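Local coordinates for bottromycin amidohydrolase (Streptomyces purpureus, PDB 6I5S), which probably hydrolyses an amide bond next to a thiazoline in a bottromycin precursor, acting as a two-zinc amidohydrolase and gatekeeper of the biosynthetic pathway, at residues P206-V211 against M224-H229; Y114-E120 against P140-V146. All coordinates share one frame; numbering follows the deposited sequence.

Interaction 1 of 2, residues P206-V211 against M224-H229; sequences PVVGHV and MRSTEH. With ZN (zinc ion), chain B.
His210 NE2 comes up to the edge of the His229 ring, in its plane and 3.2 Å from His229 CD2, while one face of that ring carries CB of the preceding Glu228. At the far end of the contact, Pro206 CB sits over the centre of one face of the Arg225 guanidinium, 3.7 Å from CZ. Arg225 can fold over the proline because its chain bends at chi2 and again at chi3, and NH1 is bonded to Val388 O. The His210 and His229 ring planes are nearly perpendicular, at 81°, and both NE2 atoms turn to one zinc ion, each 2.2 Å from it. Two waters and the carboxylated lysine at position 183 complete this site. On their other nitrogens the rings are fixed by neighbours: His210 ND1 by Asp186, His229 ND1 by Thr272. Histidines on loops and strand ends sharing a pair of zincs with a carboxylated lysine mark the amidohydrolase superfamily, whose fold is a distorted beta/alpha barrel. Behind the metal, the two chains are joined by backbone bonds, Arg225 N to Val207 O at 2.7 Å and Glu228 N to Gly209 O at 3.0 Å. Water 1 extends this, accepting from Val211 N and donating to Glu228 O. Gly209 has a backbone that would press a CB against the preceding carbonyl, and beside its N the Met224 methyl CE packs at 3.5 Å; Met224 reaches it by a bend at chi3 (64°). On the other flank Ser226 OG donates to Glu228 OE2 at 2.7 Å, nearly along the carboxylate C-O bond, and Val208 CG1 rests against the same hydroxyl. Glu228 OE1 in turn holds His94, a ligand of the second zinc.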
ATOM      1  N   PRO A 206     -13.829 -11.081   3.807  1.00 26.73           N
ATOM      2  CA  PRO A 206     -12.455 -11.374   4.266  1.00 27.45           C
ATOM      3  C   PRO A 206     -12.098 -10.651   5.539  1.00 27.15           C
ATOM      4  O   PRO A 206     -12.537  -9.522   5.772  1.00 26.10           O
ATOM      5  CB  PRO A 206     -11.573 -10.876   3.111  1.00 30.11           C
ATOM      6  CG  PRO A 206     -12.352  -9.918   2.408  1.00 31.26           C
ATOM      7  CD  PRO A 206     -13.825 -10.301   2.566  1.00 27.59           C
ATOM      8  N   VAL A 207     -11.294 -11.339   6.368  1.00 23.88           N
ATOM      9  CA  VAL A 207     -10.757 -10.776   7.597  1.00 23.24           C
ATOM     10  C   VAL A 207      -9.243 -10.625   7.453  1.00 24.25           C
ATOM     11  O   VAL A 207      -8.531 -11.590   7.119  1.00 28.14           O
ATOM     12  CB  VAL A 207     -11.101 -11.653   8.823  1.00 28.06           C
ATOM     13  CG1 VAL A 207     -10.491 -11.042  10.080  1.00 34.34           C
ATOM     14  CG2 VAL A 207     -12.639 -11.834   8.942  1.00 27.48           C
ATOM     15  N   VAL A 208      -8.748  -9.417   7.722  1.00 24.89           N
ATOM     16  CA  VAL A 208      -7.343  -9.102   7.593  1.00 23.69           C
ATOM     17  C   VAL A 208      -6.886  -8.488   8.911  1.00 27.32           C
ATOM     18  O   VAL A 208      -7.679  -8.239   9.805  1.00 26.75           O
ATOM     19  CB  VAL A 208      -7.047  -8.144   6.415  1.00 26.28           C
ATOM     20  CG1 VAL A 208      -7.428  -8.776   5.112  1.00 28.79           C
ATOM     21  CG2 VAL A 208      -7.767  -6.800   6.590  1.00 24.60           C
ATOM     22  N   GLY A 209      -5.589  -8.199   9.015  1.00 27.90           N
ATOM     23  CA  GLY A 209      -5.086  -7.401  10.112  1.00 28.49           C
ATOM     24  C   GLY A 209      -4.024  -8.109  10.944  1.00 25.76           C
ATOM     25  O   GLY A 209      -3.161  -8.840  10.411  1.00 28.04           O
ATOM     26  N   HIS A 210      -4.012  -7.803  12.235  1.00 27.59           N
ATOM     27  CA  HIS A 210      -3.013  -8.302  13.157  1.00 28.27           C
ATOM     28  C   HIS A 210      -3.417  -9.654  13.693  1.00 30.41           C
ATOM     29  O   HIS A 210      -4.540  -9.806  14.147  1.00 28.75           O
ATOM     30  CB  HIS A 210      -2.847  -7.362  14.359  1.00 30.12           C
ATOM     31  CG  HIS A 210      -2.358  -5.985  14.004  1.00 29.74           C
ATOM     32  ND1 HIS A 210      -1.948  -5.087  14.970  1.00 34.31           N
ATOM     33  CD2 HIS A 210      -2.221  -5.355  12.810  1.00 30.28           C
ATOM     34  CE1 HIS A 210      -1.570  -3.958  14.372  1.00 39.63           C
ATOM     35  NE2 HIS A 210      -1.728  -4.100  13.070  1.00 32.51           N
ATOM     36  N   VAL A 211      -2.483 -10.613  13.737  1.00 29.87           N
ATOM     37  CA  VAL A 211      -2.796 -11.878  14.406  1.00 29.46           C
ATOM     38  C   VAL A 211      -3.062 -11.549  15.864  1.00 27.34           C
ATOM     39  O   VAL A 211      -2.172 -11.027  16.537  1.00 30.11           O
ATOM     40  CB  VAL A 211      -1.658 -12.916  14.297  1.00 30.98           C
ATOM     41  CG1 VAL A 211      -1.933 -14.172  15.148  1.00 30.39           C
ATOM     42  CG2 VAL A 211      -1.408 -13.280  12.812  1.00 33.98           C
ATOM     43  N   MET A 224      -7.529 -16.091   8.170  1.00 29.46           N
ATOM     44  CA  MET A 224      -7.447 -14.700   7.746  1.00 26.29           C
ATOM     45  C   MET A 224      -7.003 -14.578   6.289  1.00 25.95           C
ATOM     46  O   MET A 224      -6.111 -15.294   5.826  1.00 26.22           O
ATOM     47  CB  MET A 224      -6.477 -13.919   8.653  1.00 30.79           C
ATOM     48  CG  MET A 224      -7.014 -13.821  10.118  1.00 30.15           C
ATOM     49  SD  MET A 224      -5.879 -12.990  11.254  1.00 28.32           S
ATOM     50  CE  MET A 224      -5.782 -11.304  10.615  1.00 29.21           C
ATOM     51  N   ARG A 225      -7.623 -13.651   5.574  1.00 27.25           N
ATOM     52  CA  ARG A 225      -7.276 -13.465   4.173  1.00 26.45           C
ATOM     53  C   ARG A 225      -5.846 -12.954   4.033  1.00 24.82           C
ATOM     54  O   ARG A 225      -5.123 -13.366   3.120  1.00 28.53           O
ATOM     55  CB  ARG A 225      -8.251 -12.499   3.507  1.00 25.36           C
ATOM     56  CG  ARG A 225      -7.837 -11.878   2.109  1.00 29.69           C
ATOM     57  CD  ARG A 225      -7.918 -12.901   1.029  1.00 31.24           C
ATOM     58  NE  ARG A 225      -9.262 -13.414   0.897  1.00 34.77           N
ATOM     59  CZ  ARG A 225     -10.250 -12.843   0.249  1.00 37.02           C
ATOM     60  NH1 ARG A 225     -10.110 -11.661  -0.345  1.00 31.67           N
ATOM     61  NH2 ARG A 225     -11.412 -13.475   0.227  1.00 39.39           N
ATOM     62  N   SER A 226      -5.419 -12.092   4.952  1.00 28.13           N
ATOM     63  CA  SER A 226      -4.030 -11.686   5.011  1.00 26.55           C
ATOM     64  C   SER A 226      -3.691 -11.333   6.457  1.00 27.78           C
ATOM     65  O   SER A 226      -4.563 -11.004   7.261  1.00 27.07           O
ATOM     66  CB  SER A 226      -3.716 -10.473   4.106  1.00 24.47           C
ATOM     67  OG  SER A 226      -4.297  -9.266   4.652  1.00 27.39           O
ATOM     68  N   THR A 227      -2.402 -11.386   6.764  1.00 27.76           N
ATOM     69  CA  THR A 227      -1.858 -10.943   8.053  1.00 26.99           C
ATOM     70  C   THR A 227      -0.762  -9.915   7.789  1.00 30.12           C
ATOM     71  O   THR A 227      -0.047  -9.976   6.765  1.00 27.96           O
ATOM     72  CB  THR A 227      -1.295 -12.077   8.909  1.00 27.12           C
ATOM     73  OG1 THR A 227      -0.261 -12.794   8.211  1.00 28.92           O
ATOM     74  CG2 THR A 227      -2.440 -13.105   9.271  1.00 29.03           C
ATOM     75  N   GLU A 228      -0.709  -8.916   8.678  1.00 24.76           N
ATOM     76  CA  GLU A 228       0.102  -7.726   8.471  1.00 26.07           C
ATOM     77  C   GLU A 228       1.280  -7.676   9.448  1.00 25.64           C
ATOM     78  O   GLU A 228       1.185  -8.096  10.611  1.00 28.18           O
ATOM     79  CB  GLU A 228      -0.733  -6.444   8.638  1.00 36.34           C
ATOM     80  CG  GLU A 228      -2.132  -6.497   7.939  1.00 42.79           C
ATOM     81  CD  GLU A 228      -1.977  -6.652   6.464  1.00 37.42           C
ATOM     82  OE1 GLU A 228      -1.286  -5.783   5.884  1.00 37.72           O
ATOM     83  OE2 GLU A 228      -2.503  -7.627   5.886  1.00 34.26           O
ATOM     84  N   HIS A 229       2.349  -7.072   8.966  1.00 26.34           N
ATOM     85  CA  HIS A 229       3.516  -6.648   9.754  1.00 26.12           C
ATOM     86  C   HIS A 229       4.353  -7.807  10.265  1.00 25.34           C
ATOM     87  O   HIS A 229       5.278  -7.573  11.065  1.00 25.54           O
ATOM     88  CB  HIS A 229       3.107  -5.792  10.970  1.00 26.03           C
ATOM     89  CG  HIS A 229       2.104  -4.727  10.697  1.00 29.87           C
ATOM     90  ND1 HIS A 229       2.301  -3.714   9.783  1.00 29.92           N
ATOM     91  CD2 HIS A 229       0.889  -4.482  11.274  1.00 33.29           C
ATOM     92  CE1 HIS A 229       1.241  -2.918   9.780  1.00 32.28           C
ATOM     93  NE2 HIS A 229       0.383  -3.356  10.679  1.00 28.21           N
TER
HETATM   94 ZN    ZN B 501      -1.071  -2.363  11.979  0.61 35.03          ZN
HETATM   95  O   HOH W   1      -0.256 -10.224  11.803  1.00 28.32           O
HETATM   96  O   HOH W   2      -1.462  -0.855  13.449  1.00 60.36           O
HETATM   97  O   HOH W   3      -0.400  -0.388  11.175  1.00 39.82           O

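Interaction 2 of 2, residues Y114-E120 against P140-V146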
ATOM      1  N   TYR A 114      -5.292   0.850  -3.507  1.00 24.60           N
ATOM      2  CA  TYR A 114      -4.698   0.650  -2.191  1.00 22.66           C
ATOM      3  C   TYR A 114      -5.736  -0.038  -1.294  1.00 22.64           C
ATOM      4  O   TYR A 114      -6.952   0.143  -1.476  1.00 23.33           O
ATOM      5  CB  TYR A 114      -4.238   1.985  -1.584  1.00 23.33           C
ATOM      6  CG  TYR A 114      -5.359   3.024  -1.357  1.00 26.82           C
ATOM      7  CD1 TYR A 114      -5.963   3.194  -0.102  1.00 27.27           C
ATOM      8  CD2 TYR A 114      -5.789   3.844  -2.396  1.00 26.78           C
ATOM      9  CE1 TYR A 114      -6.999   4.113   0.087  1.00 27.58           C
ATOM     10  CE2 TYR A 114      -6.822   4.807  -2.221  1.00 28.91           C
ATOM     11  CZ  TYR A 114      -7.395   4.956  -0.971  1.00 31.31           C
ATOM     12  OH  TYR A 114      -8.366   5.850  -0.787  1.00 29.28           O
ATOM     13  N   ARG A 115      -5.226  -0.793  -0.319  1.00 23.53           N
ATOM     14  CA  ARG A 115      -6.028  -1.271   0.814  1.00 22.98           C
ATOM     15  C   ARG A 115      -5.940  -0.236   1.926  1.00 28.70           C
ATOM     16  O   ARG A 115      -4.858   0.079   2.453  1.00 27.42           O
ATOM     17  CB  ARG A 115      -5.582  -2.645   1.305  1.00 25.08           C
ATOM     18  CG  ARG A 115      -5.698  -3.720   0.261  1.00 24.02           C
ATOM     19  CD  ARG A 115      -5.598  -5.142   0.874  1.00 26.80           C
ATOM     20  NE  ARG A 115      -4.399  -5.300   1.736  1.00 26.73           N
ATOM     21  CZ  ARG A 115      -4.161  -6.323   2.551  1.00 26.91           C
ATOM     22  NH1 ARG A 115      -3.062  -6.367   3.292  1.00 27.63           N
ATOM     23  NH2 ARG A 115      -4.996  -7.373   2.648  1.00 25.40           N
ATOM     24  N   GLN A 116      -7.091   0.273   2.296  1.00 21.31           N
ATOM     25  CA  GLN A 116      -7.256   1.195   3.418  1.00 23.57           C
ATOM     26  C   GLN A 116      -7.596   0.371   4.637  1.00 29.84           C
ATOM     27  O   GLN A 116      -8.740  -0.055   4.806  1.00 27.46           O
ATOM     28  CB  GLN A 116      -8.356   2.205   3.141  1.00 22.00           C
ATOM     29  CG  GLN A 116      -8.639   3.132   4.317  1.00 31.48           C
ATOM     30  CD  GLN A 116      -7.490   4.082   4.596  1.00 28.78           C
ATOM     31  OE1 GLN A 116      -6.719   4.427   3.703  1.00 29.87           O
ATOM     32  NE2 GLN A 116      -7.369   4.501   5.834  1.00 28.21           N
ATOM     33  N   LEU A 117      -6.601   0.150   5.485  1.00 29.49           N
ATOM     34  CA  LEU A 117      -6.755  -0.790   6.591  1.00 34.17           C
ATOM     35  C   LEU A 117      -7.262  -0.128   7.865  1.00 45.23           C
ATOM     36  O   LEU A 117      -7.228  -0.742   8.939  1.00 51.92           O
ATOM     37  CB  LEU A 117      -5.420  -1.539   6.806  1.00 38.03           C
ATOM     38  CG  LEU A 117      -5.612  -3.001   6.395  1.00 50.27           C
ATOM     39  CD1 LEU A 117      -6.086  -3.181   4.988  1.00 32.61           C
ATOM     40  CD2 LEU A 117      -4.328  -3.756   6.600  1.00 55.34           C
ATOM     41  N   TRP A 118      -7.780   1.083   7.765  1.00 34.00           N
ATOM     42  CA  TRP A 118      -8.585   1.703   8.793  1.00 34.93           C
ATOM     43  C   TRP A 118      -9.645   2.489   8.034  1.00 32.09           C
ATOM     44  O   TRP A 118      -9.571   3.690   7.934  1.00 34.43           O
ATOM     45  CB  TRP A 118      -7.757   2.613   9.703  1.00 42.31           C
ATOM     46  CG  TRP A 118      -8.311   2.738  11.036  1.00 59.54           C
ATOM     47  CD1 TRP A 118      -9.536   3.228  11.378  1.00 55.97           C
ATOM     48  CD2 TRP A 118      -7.657   2.372  12.251  1.00 73.21           C
ATOM     49  NE1 TRP A 118      -9.692   3.183  12.748  1.00 66.04           N
ATOM     50  CE2 TRP A 118      -8.547   2.666  13.304  1.00 83.26           C
ATOM     51  CE3 TRP A 118      -6.401   1.820  12.552  1.00 79.58           C
ATOM     52  CZ2 TRP A 118      -8.221   2.432  14.642  1.00 93.35           C
ATOM     53  CZ3 TRP A 118      -6.080   1.580  13.880  1.00 84.05           C
ATOM     54  CH2 TRP A 118      -6.989   1.888  14.909  1.00 94.63           C
ATOM     55  N   GLY A 119     -10.603   1.773   7.457  1.00 29.64           N
ATOM     56  CA  GLY A 119     -11.560   2.407   6.562  1.00 26.97           C
ATOM     57  C   GLY A 119     -12.650   3.171   7.286  1.00 28.02           C
ATOM     58  O   GLY A 119     -13.099   2.833   8.383  1.00 26.86           O
ATOM     59  N   GLU A 120     -13.139   4.185   6.594  1.00 26.16           N
ATOM     60  CA  GLU A 120     -14.203   5.082   7.061  1.00 31.53           C
ATOM     61  C   GLU A 120     -15.191   5.337   5.923  1.00 27.62           C
ATOM     62  O   GLU A 120     -14.893   5.044   4.760  1.00 26.93           O
ATOM     63  CB  GLU A 120     -13.640   6.442   7.497  1.00 39.52           C
ATOM     64  CG  GLU A 120     -12.751   6.365   8.715  1.00 71.52           C
ATOM     65  CD  GLU A 120     -12.380   7.736   9.268  1.00100.37           C
ATOM     66  OE1 GLU A 120     -13.139   8.701   9.054  1.00 99.03           O
ATOM     67  OE2 GLU A 120     -11.320   7.843   9.918  1.00121.62           O
ATOM     68  N   PRO A 140      -9.901   2.474  -3.904  1.00 26.88           N
ATOM     69  CA  PRO A 140      -9.710   1.901  -2.565  1.00 24.70           C
ATOM     70  C   PRO A 140     -10.378   0.558  -2.364  1.00 27.59           C
ATOM     71  O   PRO A 140     -11.403   0.217  -2.977  1.00 27.29           O
ATOM     72  CB  PRO A 140     -10.345   2.955  -1.644  1.00 28.92           C
ATOM     73  CG  PRO A 140     -11.476   3.552  -2.501  1.00 37.70           C
ATOM     74  CD  PRO A 140     -11.061   3.396  -3.959  1.00 29.64           C
ATOM     75  N   TRP A 141      -9.781  -0.201  -1.431  1.00 24.48           N
ATOM     76  CA  TRP A 141     -10.369  -1.402  -0.850  1.00 23.36           C
ATOM     77  C   TRP A 141     -10.438  -1.097   0.643  1.00 25.65           C
ATOM     78  O   TRP A 141      -9.424  -0.771   1.257  1.00 25.91           O
ATOM     79  CB  TRP A 141      -9.533  -2.643  -1.165  1.00 24.56           C
ATOM     80  CG  TRP A 141      -9.988  -3.965  -0.690  1.00 25.05           C
ATOM     81  CD1 TRP A 141     -10.642  -4.905  -1.434  1.00 28.78           C
ATOM     82  CD2 TRP A 141      -9.814  -4.544   0.606  1.00 26.07           C
ATOM     83  NE1 TRP A 141     -10.872  -6.025  -0.704  1.00 27.81           N
ATOM     84  CE2 TRP A 141     -10.378  -5.831   0.557  1.00 24.90           C
ATOM     85  CE3 TRP A 141      -9.257  -4.095   1.806  1.00 28.04           C
ATOM     86  CZ2 TRP A 141     -10.413  -6.665   1.665  1.00 26.45           C
ATOM     87  CZ3 TRP A 141      -9.248  -4.948   2.899  1.00 25.18           C
ATOM     88  CH2 TRP A 141      -9.844  -6.204   2.826  1.00 29.23           C
ATOM     89  N   VAL A 142     -11.640  -1.109   1.218  1.00 23.51           N
ATOM     90  CA  VAL A 142     -11.890  -0.362   2.448  1.00 26.55           C
ATOM     91  C   VAL A 142     -12.359  -1.325   3.549  1.00 29.22           C
ATOM     92  O   VAL A 142     -13.388  -1.990   3.379  1.00 26.41           O
ATOM     93  CB  VAL A 142     -12.937   0.734   2.193  1.00 25.27           C
ATOM     94  CG1 VAL A 142     -13.145   1.545   3.450  1.00 25.64           C
ATOM     95  CG2 VAL A 142     -12.511   1.579   0.977  1.00 25.48           C
ATOM     96  N   THR A 143     -11.676  -1.337   4.714  1.00 24.72           N
ATOM     97  CA  THR A 143     -12.225  -2.098   5.832  1.00 24.17           C
ATOM     98  C   THR A 143     -13.246  -1.265   6.603  1.00 26.43           C
ATOM     99  O   THR A 143     -13.263  -0.032   6.524  1.00 29.38           O
ATOM    100  CB  THR A 143     -11.134  -2.538   6.827  1.00 30.96           C
ATOM    101  OG1 THR A 143     -10.518  -1.385   7.401  1.00 30.21           O
ATOM    102  CG2 THR A 143     -10.102  -3.321   6.145  1.00 29.53           C
ATOM    103  N   ALA A 144     -14.137  -1.947   7.312  1.00 28.64           N
ATOM    104  CA  ALA A 144     -15.121  -1.289   8.156  1.00 26.11           C
ATOM    105  C   ALA A 144     -14.446  -0.925   9.482  1.00 30.36           C
ATOM    106  O   ALA A 144     -14.687  -1.529  10.531  1.00 31.96           O
ATOM    107  CB  ALA A 144     -16.327  -2.191   8.392  1.00 29.30           C
ATOM    108  N   GLY A 145     -13.611   0.099   9.424  1.00 31.07           N
ATOM    109  CA  GLY A 145     -12.915   0.489  10.626  1.00 29.20           C
ATOM    110  C   GLY A 145     -11.974  -0.641  11.033  1.00 31.60           C
ATOM    111  O   GLY A 145     -11.485  -1.408  10.197  1.00 30.46           O
ATOM    112  N   VAL A 146     -11.780  -0.783  12.327  1.00 30.38           N
ATOM    113  CA  VAL A 146     -10.933  -1.843  12.878  1.00 29.97           C
ATOM    114  C   VAL A 146     -11.663  -2.387  14.102  1.00 29.82           C
ATOM    115  O   VAL A 146     -12.228  -1.623  14.897  1.00 35.59           O
ATOM    116  CB  VAL A 146      -9.508  -1.383  13.269  1.00 38.43           C
ATOM    117  CG1 VAL A 146      -8.737  -0.879  12.049  1.00 42.62           C
ATOM    118  CG2 VAL A 146      -9.549  -0.374  14.358  1.00 60.12           C
TER
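A side-chain hydroxyl, not the backbone alone, joins the segments past the strand ends: Thr143 OG1 accepts from Gly119 N at 3.2 Å and donates to Gly145 O within its own loop. The hydroxyl can do both because chi1 (63°) sets it between its backbone N and carbonyl carbon. A valine here would probably leave Gly119 N without this acceptor and free the turn at Gly145 to shift. Gly119 packs close, its CA 3.6 Å from Val142 CG1, where a side chain would collide. Before this point the pairing is regular and parallel: Trp141 N bonds to Tyr114 O, Gln116 N to Trp141 O at 2.8 Å, and Thr143 N to Gln116 O. On one sheet face the Arg115 chain runs alongside Trp141, with CD lying over the indole face near its rim, 3.9 Å from CE3. On the other, Pro140 CB touches Tyr114 CZ at 3.6 Å. Gln116 NE2 reaches forward to Trp118 O, meeting it from above the carbonyl plane, and its OE1 takes the N-H of Val97. Helix 121-132 connects the two strands and packs on Tyr114, Gln116, Pro140 and Val142, making a beta-alpha-beta crossover of the kind that builds the amidohydrolase barrel.

Overall arrangement
Interaction 2 comes first along the chain and interaction 1 follows; their centres lie about 12 Å apart. Arg115 bridges them: its NH1 makes a salt bridge with Glu228 OE2 at 2.9 Å, and its NH2 lies 2.8 Å from Ser226 OG, probably as a hydrogen bond. With Ala93 O taking its NE, the guanidinium is held through all three of its nitrogens and fixed in orientation. Leu117 CD2 packs on Glu228 OE1 at 3.7 Å. Both contacts reach the zinc pair: 206-211 and 224-229 supply two histidine ligands, while Leu117 O accepts from NZ of the carboxylated lysine at position 183, which links both metals.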